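PDB 3RRK: V-type ATPase 116 kDa subunit from Meiothermus ruber, which is the cytoplasmic N-terminal domain of subunit I, the homolog of subunit a, in a rotary V-type ATPase that probably pumps protons across the membrane. Local coordinates for residues 232-235 and 236-239. Residues are numbered along the deposited sequence; the frame is centred on the assembly and turned at random.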
loop_
_atom_site.group_PDB
_atom_site.type_symbol
_atom_site.label_atom_id
_atom_site.label_comp_id
_atom_site.label_asym_id
_atom_site.label_seq_id
_atom_site.Cartn_x
_atom_site.Cartn_y
_atom_site.Cartn_z
ATOM N N LYS A 232 21.666 5.485 -17.598
ATOM C CA LYS A 232 22.401 6.735 -17.557
ATOM C C LYS A 232 21.465 7.916 -17.785
ATOM O O LYS A 232 21.685 9.009 -17.259
ATOM C CB LYS A 232 23.514 6.727 -18.607
ATOM C CG LYS A 232 24.377 7.979 -18.639
ATOM C CD LYS A 232 25.426 7.892 -19.751
ATOM C CE LYS A 232 25.963 9.268 -20.143
ATOM N NZ LYS A 232 26.849 9.223 -21.342
ATOM N N GLU A 233 20.420 7.693 -18.571
ATOM C CA GLU A 233 19.518 8.775 -18.927
ATOM C C GLU A 233 18.393 8.895 -17.903
ATOM O O GLU A 233 17.955 9.997 -17.577
ATOM C CB GLU A 233 18.961 8.570 -20.338
ATOM C CG GLU A 233 17.535 8.069 -20.388
ATOM C CD GLU A 233 17.095 7.700 -21.791
ATOM O OE1 GLU A 233 17.378 8.477 -22.730
ATOM O OE2 GLU A 233 16.472 6.625 -21.952
ATOM N N ARG A 234 17.923 7.760 -17.394
ATOM C CA ARG A 234 16.982 7.791 -16.286
ATOM C C ARG A 234 17.656 8.467 -15.090
ATOM O O ARG A 234 16.994 9.113 -14.288
ATOM C CB ARG A 234 16.492 6.387 -15.906
ATOM C CG ARG A 234 15.739 5.650 -17.007
ATOM C CD ARG A 234 14.530 6.436 -17.491
ATOM N NE ARG A 234 13.701 6.925 -16.386
ATOM C CZ ARG A 234 13.128 8.128 -16.357
ATOM N NH1 ARG A 234 13.291 8.970 -17.372
ATOM N NH2 ARG A 234 12.394 8.493 -15.316
ATOM N N ALA A 235 18.977 8.332 -14.981
ATOM C CA ALA A 235 19.714 8.954 -13.878
ATOM C C ALA A 235 19.740 10.464 -14.019
ATOM O O ALA A 235 19.927 11.181 -13.040
ATOM C CB ALA A 235 21.132 8.405 -13.779
ATOM N N ARG A 236 19.551 10.948 -15.240
ATOM C CA ARG A 236 19.527 12.383 -15.483
ATOM C C ARG A 236 18.099 12.905 -15.389
ATOM O O ARG A 236 17.863 14.006 -14.898
ATOM C CB ARG A 236 20.124 12.711 -16.859
ATOM C CG ARG A 236 20.549 14.166 -17.024
ATOM C CD ARG A 236 21.005 14.481 -18.448
ATOM N NE ARG A 236 19.904 14.453 -19.408
ATOM C CZ ARG A 236 19.672 13.450 -20.250
ATOM N NH1 ARG A 236 20.472 12.389 -20.258
ATOM N NH2 ARG A 236 18.642 13.510 -21.087
ATOM N N LEU A 237 17.146 12.102 -15.852
ATOM C CA LEU A 237 15.754 12.533 -15.923
ATOM C C LEU A 237 14.954 12.263 -14.641
ATOM O O LEU A 237 14.167 13.106 -14.211
ATOM C CB LEU A 237 15.052 11.898 -17.131
ATOM C CG LEU A 237 15.661 12.219 -18.504
ATOM C CD1 LEU A 237 14.945 11.468 -19.632
ATOM C CD2 LEU A 237 15.667 13.720 -18.763
ATOM N N ALA A 238 15.157 11.095 -14.037
ATOM C CA ALA A 238 14.303 10.656 -12.939
ATOM C C ALA A 238 14.282 11.627 -11.769
ATOM O O ALA A 238 13.213 12.007 -11.293
ATOM C CB ALA A 238 14.678 9.253 -12.471
ATOM N N PRO A 239 15.461 12.040 -11.297
ATOM C CA PRO A 239 15.472 12.882 -10.100
ATOM C C PRO A 239 14.645 14.151 -10.276
ATOM O O PRO A 239 14.050 14.633 -9.315
ATOM C CB PRO A 239 16.950 13.218 -9.929
ATOM C CG PRO A 239 17.660 12.075 -10.576
ATOM C CD PRO A 239 16.821 11.720 -11.758
#
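R234 bends forward along its own helix, its guanidinium meeting L237 and A238, at a proline kink in the long helix 224-281, which runs beside helix 94-138 in the helical arm of this cytoplasmic domain. The stretch illustrates how a helix accommodates a proline: P239 has no N-H to give, and its CD instead sits 3.4 Å from A235 O, the carbonyl that a regular turn would have bonded. The pattern also breaks at R236, whose N lies 3.5 Å from K232 O and bonds instead to E233 O, three residues back. E233 O accepts a second backbone bond, at 2.8 Å, from L237 N. The first donor stands above the carbonyl plane, 72° out of it, whereas the second lies much closer to that plane. A238 N still reaches R234 O at 2.7 Å.

With CG beside the backbone N (chi1 -62°) and further bends at chi2 and chi3, R234 turns its guanidinium toward the following turn. The side chain crosses that of L237 at about a right angle, bringing R234 NH1 3.4 Å from L237 CB, while A238 N lies over one face of the group. Salt bridges from R234 NE to E121 on helix 94-138 and from R234 NH2 to E241 probably help to hold the bent chain, and A238 packs on L118 and I122 of the same neighbouring helix. A methionine in place of R234 would probably cost E121 and E241 the salt bridges they make with this guanidinium. R236 is directed differently: CG is anti to the backbone N (chi1 -161°), and a bend at chi3 carries its guanidinium beside E233. Their charged atoms do not meet, R236 NH2 being 5.4 Å from E233 OE1; the contact is with aliphatic carbon, R236 NH1 lying 4.1 Å from E233 CB.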